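Local coordinates for protein alpha-tubulin N-acetyltransferase (Danio rerio, PDB 4H6U) that catalyses the transfer of an acetyl group from acetyl coenzyme A to a lysine of alpha-tubulin, as a member of the GNAT acetyltransferase superfamily, at residues A[115-123]-A[151-161]; A[99-107]-A[177-188]. The protein carries 1 engineered substitution. One frame throughout, in Å; residues are numbered along the deposited sequence.

Interaction 1: residues A[115-123]-A[151-161]. Engineered in segment 115-123: Ala121 (natural residue Asp). With ACO (acetyl coenzyme *a), chain C.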
# COMPACT_ATOMS: atom_id res chain seq x y z
N GLU A 115 7.01 -15.02 11.53
CA GLU A 115 6.47 -14.14 10.49
C GLU A 115 4.95 -14.14 10.48
O GLU A 115 4.32 -14.71 9.60
CB GLU A 115 7.03 -14.52 9.11
CG GLU A 115 6.66 -13.47 8.05
CD GLU A 115 7.15 -13.78 6.65
OE1 GLU A 115 7.85 -14.79 6.45
OE2 GLU A 115 6.79 -12.99 5.75
N PRO A 116 4.35 -13.49 11.48
CA PRO A 116 2.90 -13.41 11.69
C PRO A 116 2.28 -12.35 10.82
O PRO A 116 3.01 -11.54 10.23
CB PRO A 116 2.78 -12.99 13.15
CG PRO A 116 4.00 -12.09 13.35
CD PRO A 116 5.10 -12.71 12.48
N LEU A 117 0.95 -12.36 10.77
CA LEU A 117 0.22 -11.30 10.13
C LEU A 117 0.19 -10.09 11.06
O LEU A 117 -0.05 -10.25 12.25
CB LEU A 117 -1.22 -11.76 9.84
CG LEU A 117 -1.99 -10.79 8.95
CD1 LEU A 117 -1.43 -10.90 7.55
CD2 LEU A 117 -3.46 -11.13 8.95
N CYS A 118 0.50 -8.91 10.54
CA CYS A 118 0.54 -7.72 11.39
C CYS A 118 -0.48 -6.73 10.96
O CYS A 118 -0.77 -6.58 9.76
CB CYS A 118 1.91 -7.05 11.31
SG CYS A 118 3.25 -8.10 11.71
N VAL A 119 -0.99 -5.99 11.92
CA VAL A 119 -1.77 -4.80 11.60
C VAL A 119 -0.81 -3.64 11.45
O VAL A 119 0.00 -3.40 12.35
CB VAL A 119 -2.82 -4.46 12.67
CG1 VAL A 119 -3.58 -3.19 12.25
CG2 VAL A 119 -3.76 -5.63 12.85
N LEU A 120 -0.86 -2.97 10.30
CA LEU A 120 0.05 -1.87 9.95
C LEU A 120 -0.62 -0.50 10.02
O LEU A 120 0.04 0.50 10.24
CB LEU A 120 0.65 -2.13 8.56
CG LEU A 120 1.36 -3.49 8.44
CD1 LEU A 120 1.79 -3.86 7.04
CD2 LEU A 120 2.53 -3.52 9.35
N ALA A 121 -1.91 -0.44 9.72
CA ALA A 121 -2.65 0.84 9.78
C ALA A 121 -4.12 0.55 9.99
O ALA A 121 -4.66 -0.43 9.44
CB ALA A 121 -2.43 1.65 8.51
N PHE A 122 -4.75 1.38 10.80
CA PHE A 122 -6.14 1.18 11.18
C PHE A 122 -6.75 2.56 11.52
O PHE A 122 -6.22 3.28 12.36
CB PHE A 122 -6.23 0.25 12.37
CG PHE A 122 -7.60 -0.32 12.60
CD1 PHE A 122 -8.56 -0.32 11.59
CD2 PHE A 122 -7.94 -0.84 13.83
CE1 PHE A 122 -9.81 -0.84 11.81
CE2 PHE A 122 -9.20 -1.35 14.06
CZ PHE A 122 -10.13 -1.37 13.04
N TYR A 123 -7.78 2.98 10.79
CA TYR A 123 -8.38 4.29 10.98
C TYR A 123 -9.82 4.34 10.53
O TYR A 123 -10.17 3.81 9.48
CB TYR A 123 -7.60 5.38 10.26
CG TYR A 123 -8.05 6.77 10.64
CD1 TYR A 123 -7.74 7.31 11.87
CD2 TYR A 123 -8.83 7.54 9.77
CE1 TYR A 123 -8.15 8.58 12.23
CE2 TYR A 123 -9.25 8.82 10.13
CZ TYR A 123 -8.92 9.32 11.38
OH TYR A 123 -9.31 10.57 11.76
N GLN A 151 -3.09 -14.12 17.49
CA GLN A 151 -2.03 -14.70 16.65
C GLN A 151 -1.36 -13.71 15.75
O GLN A 151 -0.45 -14.06 15.01
CB GLN A 151 -2.58 -15.81 15.75
CG GLN A 151 -3.23 -16.99 16.46
CD GLN A 151 -3.97 -17.92 15.50
OE1 GLN A 151 -4.69 -17.47 14.60
NE2 GLN A 151 -3.72 -19.22 15.63
N MET A 152 -1.76 -12.45 15.84
CA MET A 152 -1.12 -11.42 15.04
C MET A 152 -0.31 -10.47 15.89
O MET A 152 -0.42 -10.46 17.10
CB MET A 152 -2.15 -10.65 14.23
CG MET A 152 -3.04 -9.82 15.03
SD MET A 152 -4.05 -8.82 13.91
CE MET A 152 -4.60 -10.05 12.79
N ALA A 153 0.54 -9.70 15.22
CA ALA A 153 1.32 -8.64 15.85
C ALA A 153 0.79 -7.25 15.45
O ALA A 153 0.17 -7.08 14.40
CB ALA A 153 2.78 -8.76 15.44
N TYR A 154 0.99 -6.27 16.32
CA TYR A 154 0.45 -4.94 16.08
C TYR A 154 1.58 -3.91 16.06
O TYR A 154 2.33 -3.74 17.02
CB TYR A 154 -0.59 -4.61 17.14
CG TYR A 154 -1.74 -5.60 17.12
CD1 TYR A 154 -2.87 -5.37 16.34
CD2 TYR A 154 -1.67 -6.80 17.83
CE1 TYR A 154 -3.93 -6.29 16.31
CE2 TYR A 154 -2.71 -7.72 17.80
CZ TYR A 154 -3.83 -7.47 17.02
OH TYR A 154 -4.86 -8.39 17.01
N ASP A 155 1.73 -3.25 14.92
CA ASP A 155 2.83 -2.32 14.73
C ASP A 155 2.50 -0.93 15.32
O ASP A 155 1.67 -0.19 14.78
CB ASP A 155 3.08 -2.21 13.25
CG ASP A 155 4.31 -1.43 12.92
OD1 ASP A 155 4.90 -0.75 13.77
OD2 ASP A 155 4.68 -1.52 11.75
N ARG A 156 3.18 -0.55 16.41
CA ARG A 156 3.01 0.79 16.97
C ARG A 156 1.54 1.25 17.08
O ARG A 156 1.16 2.31 16.59
CB ARG A 156 3.83 1.83 16.18
CG ARG A 156 5.34 1.52 16.14
CD ARG A 156 6.11 2.59 15.37
NE ARG A 156 5.80 2.58 13.94
CZ ARG A 156 6.58 2.07 12.99
NH1 ARG A 156 7.74 1.48 13.30
NH2 ARG A 156 6.19 2.15 11.71
N PRO A 157 0.72 0.47 17.77
CA PRO A 157 -0.72 0.78 17.80
C PRO A 157 -1.00 2.03 18.63
O PRO A 157 -0.40 2.21 19.70
CB PRO A 157 -1.34 -0.46 18.45
CG PRO A 157 -0.22 -1.07 19.27
CD PRO A 157 1.03 -0.80 18.43
N SER A 158 -1.91 2.87 18.15
CA SER A 158 -2.29 4.07 18.88
C SER A 158 -3.08 3.71 20.15
O SER A 158 -3.57 2.59 20.32
CB SER A 158 -3.13 4.97 17.96
OG SER A 158 -4.40 4.37 17.69
N PRO A 159 -3.18 4.66 21.08
CA PRO A 159 -3.95 4.41 22.31
C PRO A 159 -5.37 3.95 22.05
O PRO A 159 -5.78 2.98 22.66
CB PRO A 159 -3.92 5.75 23.03
CG PRO A 159 -2.58 6.41 22.52
CD PRO A 159 -2.47 5.95 21.08
N LYS A 160 -6.08 4.59 21.13
CA LYS A 160 -7.45 4.19 20.82
C LYS A 160 -7.50 2.76 20.26
O LYS A 160 -8.48 2.06 20.44
CB LYS A 160 -8.11 5.17 19.83
CG LYS A 160 -8.37 6.54 20.43
CD LYS A 160 -9.13 7.41 19.46
CE LYS A 160 -9.26 8.84 19.96
NZ LYS A 160 -8.12 9.69 19.45
N PHE A 161 -6.47 2.35 19.52
CA PHE A 161 -6.48 1.00 18.98
C PHE A 161 -6.22 -0.03 20.09
O PHE A 161 -6.82 -1.11 20.11
CB PHE A 161 -5.44 0.89 17.85
CG PHE A 161 -5.49 -0.42 17.09
CD1 PHE A 161 -6.58 -1.26 17.15
CD2 PHE A 161 -4.40 -0.81 16.31
CE1 PHE A 161 -6.61 -2.45 16.47
CE2 PHE A 161 -4.41 -2.01 15.62
CZ PHE A 161 -5.53 -2.84 15.69
N1A ACO C . -11.07 6.71 23.13
C2A ACO C . -10.89 5.42 23.59
N3A ACO C . -11.21 4.30 22.98
C4A ACO C . -11.84 4.46 21.74
C5A ACO C . -12.12 5.72 21.16
C6A ACO C . -11.69 6.86 21.92
N6A ACO C . -11.87 8.15 21.52
N7A ACO C . -12.76 5.50 19.90
C8A ACO C . -12.88 4.13 19.77
N9A ACO C . -12.33 3.49 20.90
C1B ACO C . -12.19 2.10 21.26
C2B ACO C . -12.83 1.77 22.60
O2B ACO C . -12.37 0.55 23.12
C3B ACO C . -14.32 1.55 22.07
O3B ACO C . -15.06 0.85 22.88
P3B ACO C . -16.09 1.86 24.01
O7A ACO C . -16.77 0.69 24.66
O8A ACO C . -14.98 2.53 24.80
O9A ACO C . -16.87 2.73 23.08
C4B ACO C . -14.08 0.82 20.78
O4B ACO C . -12.80 1.30 20.27
C5B ACO C . -15.25 1.09 19.83
O5B ACO C . -15.46 0.08 18.92
P1A ACO C . -15.69 0.52 17.33
O1A ACO C . -15.91 -0.77 16.63
O2A ACO C . -16.66 1.68 17.25
O3A ACO C . -14.20 1.07 16.86
P2A ACO C . -14.01 2.33 15.94
O4A ACO C . -14.71 2.24 14.63
O5A ACO C . -13.92 3.63 16.65
O6A ACO C . -12.31 2.04 15.33
CBP ACO C . -10.08 2.69 15.76
CCP ACO C . -11.27 1.86 16.22
CDP ACO C . -8.89 2.57 16.72
CEP ACO C . -9.66 2.28 14.31
CAP ACO C . -10.60 4.16 15.70
OAP ACO C . -11.02 4.68 16.95
C9P ACO C . -9.65 5.11 14.91
O9P ACO C . -9.65 5.03 13.70
N8P ACO C . -8.72 6.01 15.32
C7P ACO C . -8.33 6.44 16.57
C6P ACO C . -6.89 7.16 16.51
C5P ACO C . -5.79 6.55 15.56
O5P ACO C . -4.94 7.27 15.01
N4P ACO C . -5.77 5.13 15.33
C3P ACO C . -4.77 4.37 14.48
C2P ACO C . -4.36 2.89 14.89
S1P ACO C . -2.50 2.39 15.20
C ACO C . -2.03 1.37 13.79
O ACO C . -2.67 1.51 12.81
CH3 ACO C . -1.50 -0.01 14.08
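Val119 and Tyr154 pair on neighbouring parallel strands, 117-123 and 153-155, of the beta-alpha-beta unit that holds acetyl coenzyme A in this GNAT fold. Three backbone hydrogen bonds fix the register: Ala153 N to Leu117 O, Val119 N to Ala153 O (2.9 Å) and Asp155 N to Val119 O. Beyond Asp155 the chains splay, and the cofactor's acetyl arm enters the fork; CH3 lies 3.3 Å from Asp155 O.

Val119 is the central bump. Its CG2 fills the hollow between Met152 SD (3.4 Å) and the Tyr154 ring atom CE1 (3.5 Å), while CG1, anti to the backbone N (chi1 179°), reaches Phe161 CE2. On the other side of the sheet Ala153 CB sits between Pro116 CG and Cys118 SG, 3.8 Å from SG.

Phe122 stands edge-on over Phe161, in a T-shaped pair with centroids 5.0 Å apart and planes at 72°. The cofactor methyl CEP covers one face of Phe122, and the acetyl CH3 lies at the edge of Phe161. Replacing Phe161 with an alanine would probably leave the Phe122 edge without its aromatic face and open a gap beside the acetyl group and Val119 CG1. Farther along the cofactor arm, Ser158 OG lies 2.8 Å from the pantetheine amide nitrogen N4P.

Interaction 2: residues A[99-107]-A[177-188]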
# COMPACT_ATOMS: atom_id res chain seq x y z
N TYR A 99 2.10 -9.57 6.31
CA TYR A 99 3.10 -10.44 6.92
C TYR A 99 4.43 -9.71 7.00
O TYR A 99 4.83 -9.02 6.08
CB TYR A 99 3.26 -11.78 6.15
CG TYR A 99 2.01 -12.64 6.21
CD1 TYR A 99 1.71 -13.38 7.36
CD2 TYR A 99 1.14 -12.71 5.14
CE1 TYR A 99 0.57 -14.14 7.43
CE2 TYR A 99 -0.01 -13.47 5.20
CZ TYR A 99 -0.29 -14.19 6.34
OH TYR A 99 -1.44 -14.95 6.38
N LYS A 100 5.09 -9.87 8.14
CA LYS A 100 6.36 -9.23 8.42
C LYS A 100 7.25 -10.22 9.17
O LYS A 100 6.78 -10.90 10.08
CB LYS A 100 6.13 -8.00 9.30
CG LYS A 100 6.79 -6.70 8.86
CD LYS A 100 6.06 -6.00 7.73
CE LYS A 100 6.81 -4.72 7.44
NZ LYS A 100 6.30 -3.95 6.28
N LYS A 101 8.51 -10.33 8.79
CA LYS A 101 9.44 -11.14 9.55
C LYS A 101 9.85 -10.32 10.78
O LYS A 101 10.34 -9.20 10.64
CB LYS A 101 10.66 -11.53 8.70
N LEU A 102 9.60 -10.87 11.96
CA LEU A 102 9.90 -10.20 13.23
C LEU A 102 10.81 -11.05 14.09
O LEU A 102 10.72 -12.29 14.10
CB LEU A 102 8.63 -9.91 14.01
CG LEU A 102 7.64 -8.92 13.42
CD1 LEU A 102 6.42 -8.85 14.31
CD2 LEU A 102 8.26 -7.56 13.24
N PHE A 103 11.70 -10.38 14.82
CA PHE A 103 12.51 -11.01 15.86
C PHE A 103 11.90 -10.67 17.19
O PHE A 103 12.01 -9.54 17.66
CB PHE A 103 13.94 -10.49 15.80
CG PHE A 103 14.63 -10.85 14.55
CD1 PHE A 103 15.51 -11.92 14.52
CD2 PHE A 103 14.38 -10.15 13.37
CE1 PHE A 103 16.16 -12.28 13.34
CE2 PHE A 103 15.03 -10.51 12.18
CZ PHE A 103 15.92 -11.57 12.17
N LEU A 104 11.22 -11.63 17.78
CA LEU A 104 10.43 -11.33 18.96
C LEU A 104 11.03 -11.96 20.19
O LEU A 104 11.77 -12.93 20.10
CB LEU A 104 9.03 -11.87 18.80
CG LEU A 104 8.13 -11.29 17.71
CD1 LEU A 104 6.83 -12.11 17.69
CD2 LEU A 104 7.85 -9.80 17.91
N LEU A 105 10.66 -11.42 21.35
CA LEU A 105 10.97 -12.03 22.62
C LEU A 105 9.73 -12.77 23.12
O LEU A 105 8.62 -12.29 22.95
CB LEU A 105 11.38 -10.96 23.64
CG LEU A 105 12.58 -10.10 23.24
CD1 LEU A 105 12.90 -9.12 24.34
CD2 LEU A 105 13.79 -10.99 22.92
N ASP A 106 9.90 -13.94 23.72
CA ASP A 106 8.72 -14.61 24.25
C ASP A 106 8.50 -14.28 25.74
O ASP A 106 9.00 -13.29 26.22
CB ASP A 106 8.79 -16.10 24.01
CG ASP A 106 9.87 -16.77 24.78
OD1 ASP A 106 10.22 -16.31 25.89
OD2 ASP A 106 10.32 -17.82 24.30
N GLN A 107 7.67 -15.06 26.43
CA GLN A 107 7.31 -14.72 27.80
C GLN A 107 8.47 -14.84 28.76
O GLN A 107 8.44 -14.21 29.80
CB GLN A 107 6.17 -15.61 28.28
CG GLN A 107 4.88 -15.34 27.51
CD GLN A 107 4.08 -16.57 27.19
OE1 GLN A 107 4.58 -17.53 26.61
NE2 GLN A 107 2.80 -16.53 27.55
N GLN A 177 8.15 -6.31 24.25
CA GLN A 177 9.07 -6.38 23.13
C GLN A 177 9.95 -5.17 23.11
O GLN A 177 9.71 -4.21 23.83
CB GLN A 177 8.28 -6.43 21.82
CG GLN A 177 7.33 -7.56 21.75
CD GLN A 177 8.04 -8.89 21.82
OE1 GLN A 177 9.12 -9.05 21.25
NE2 GLN A 177 7.43 -9.87 22.48
N VAL A 178 10.99 -5.19 22.29
CA VAL A 178 11.83 -4.00 22.14
C VAL A 178 11.81 -3.50 20.70
O VAL A 178 12.49 -2.55 20.37
CB VAL A 178 13.29 -4.26 22.55
CG1 VAL A 178 13.36 -4.56 24.04
CG2 VAL A 178 13.90 -5.41 21.70
N ASN A 179 11.00 -4.10 19.86
CA ASN A 179 10.99 -3.75 18.45
C ASN A 179 9.74 -3.00 17.95
O ASN A 179 9.48 -3.02 16.74
CB ASN A 179 11.14 -5.03 17.63
CG ASN A 179 9.87 -5.82 17.61
OD1 ASN A 179 8.93 -5.57 18.38
ND2 ASN A 179 9.83 -6.81 16.72
N ASN A 180 8.99 -2.35 18.84
CA ASN A 180 7.83 -1.52 18.41
C ASN A 180 6.56 -2.25 18.00
O ASN A 180 5.58 -1.60 17.62
CB ASN A 180 8.20 -0.60 17.24
CG ASN A 180 9.21 0.43 17.62
OD1 ASN A 180 10.13 0.70 16.85
ND2 ASN A 180 9.05 1.04 18.79
N PHE A 181 6.59 -3.57 18.00
CA PHE A 181 5.40 -4.36 17.73
C PHE A 181 4.87 -4.84 19.06
O PHE A 181 5.62 -5.03 20.02
CB PHE A 181 5.69 -5.55 16.80
CG PHE A 181 5.86 -5.17 15.36
CD1 PHE A 181 7.02 -4.59 14.92
CD2 PHE A 181 4.83 -5.36 14.45
CE1 PHE A 181 7.18 -4.23 13.57
CE2 PHE A 181 4.98 -5.01 13.14
CZ PHE A 181 6.15 -4.45 12.69
N VAL A 182 3.55 -4.98 19.10
CA VAL A 182 2.88 -5.49 20.25
C VAL A 182 2.28 -6.88 19.93
O VAL A 182 1.69 -7.10 18.87
CB VAL A 182 1.79 -4.53 20.71
CG1 VAL A 182 0.96 -5.17 21.82
CG2 VAL A 182 2.42 -3.25 21.17
N VAL A 183 2.50 -7.80 20.85
CA VAL A 183 1.95 -9.13 20.77
C VAL A 183 1.46 -9.53 22.15
O VAL A 183 2.00 -9.10 23.17
CB VAL A 183 2.97 -10.17 20.26
CG1 VAL A 183 3.47 -9.79 18.90
CG2 VAL A 183 4.08 -10.32 21.23
N PHE A 184 0.40 -10.34 22.17
CA PHE A 184 -0.19 -10.72 23.44
C PHE A 184 0.10 -12.18 23.80
O PHE A 184 0.56 -12.96 22.97
CB PHE A 184 -1.67 -10.44 23.43
CG PHE A 184 -2.01 -8.98 23.25
CD1 PHE A 184 -2.28 -8.17 24.35
CD2 PHE A 184 -2.03 -8.41 21.98
CE1 PHE A 184 -2.61 -6.80 24.20
CE2 PHE A 184 -2.38 -7.08 21.78
CZ PHE A 184 -2.68 -6.25 22.91
N ALA A 185 -0.19 -12.53 25.04
CA ALA A 185 0.18 -13.83 25.58
C ALA A 185 -0.24 -14.98 24.65
O ALA A 185 0.58 -15.86 24.36
CB ALA A 185 -0.42 -14.01 26.97
N GLY A 186 -1.47 -14.92 24.13
CA GLY A 186 -2.06 -15.96 23.31
C GLY A 186 -1.28 -16.28 22.05
O GLY A 186 -1.48 -17.32 21.43
N PHE A 187 -0.47 -15.32 21.62
CA PHE A 187 0.38 -15.44 20.45
C PHE A 187 1.30 -16.66 20.55
O PHE A 187 1.63 -17.29 19.54
CB PHE A 187 1.19 -14.14 20.32
CG PHE A 187 2.07 -14.07 19.13
CD1 PHE A 187 1.59 -13.49 17.94
CD2 PHE A 187 3.36 -14.57 19.16
CE1 PHE A 187 2.38 -13.40 16.80
CE2 PHE A 187 4.20 -14.48 18.04
CZ PHE A 187 3.70 -13.91 16.83
N PHE A 188 1.69 -17.01 21.78
CA PHE A 188 2.69 -18.06 22.01
C PHE A 188 2.13 -19.46 22.38
O PHE A 188 1.44 -19.64 23.39
CB PHE A 188 3.71 -17.57 23.05
CG PHE A 188 4.52 -16.37 22.58
CD1 PHE A 188 5.65 -16.54 21.78
CD2 PHE A 188 4.16 -15.08 22.94
CE1 PHE A 188 6.40 -15.44 21.35
CE2 PHE A 188 4.90 -13.99 22.50
CZ PHE A 188 6.03 -14.18 21.71
O HOH W 1 11.92 -7.48 14.40
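Leu105 and Gln177 are where the backbones come closest, CA atoms 6.0 Å apart, yet no backbone-to-backbone hydrogen bond joins strand 102-105 to 177-188. The Gln177 amide supplies the link instead: its OE1 accepts from Leu105 N (2.8 Å, 176° at the hydrogen) and its NE2 donates to Leu105 O (2.7 Å). Both bonds use carbonyl lone pairs and together fix the rotation of the amide; NE2 also reaches Val175 O.

Leu102 lays both methyls against the Phe181 ring, CD2 forming a CH-pi contact 3.6 Å from the ring centroid and 17° off its normal. Leu104 crosses the Phe187 ring at about a right angle, its CD1 touching CE2 at 3.6 Å, while CD2 rests near the amides of Gln177 and Asn179. At the far end Asp106 CB lies over one face of the Phe188 ring and Phe187 CD2 over the opposite face.

A water accepts from Phe103 N and Asn179 ND2, bridging the segments. With CG between its backbone N and carbonyl carbon (chi1 75°), Asn179 turns OD1 back to accept from Phe181 N (3.1 Å), the signature of an Asx turn leading into edge strand 181-182 of the GNAT sheet.

Overall arrangement
Interaction 1 is the core contact, its centre about 8 Å from the chain centre and nine of its twelve touching residues buried; the centre of interaction 2 lies about 19 Å from it, in a partly buried place. They meet in the main sheet, where strand 153-155 of interaction 1 neighbours strand 181-182 of interaction 2, with Tyr154 O 2.7 Å from Val182 N. Their chemistry follows their place: parallel-strand bonding, a ring-against-ring pair and cofactor contacts in 115-123 with 151-161, against side-chain amide hydrogen bonds, a water bridge and aliphatic CH-pi contacts where the two-stranded hairpin sheet meets the C-terminal segment. Along the chain, interaction 1 is nested inside the loop that interaction 2 closes.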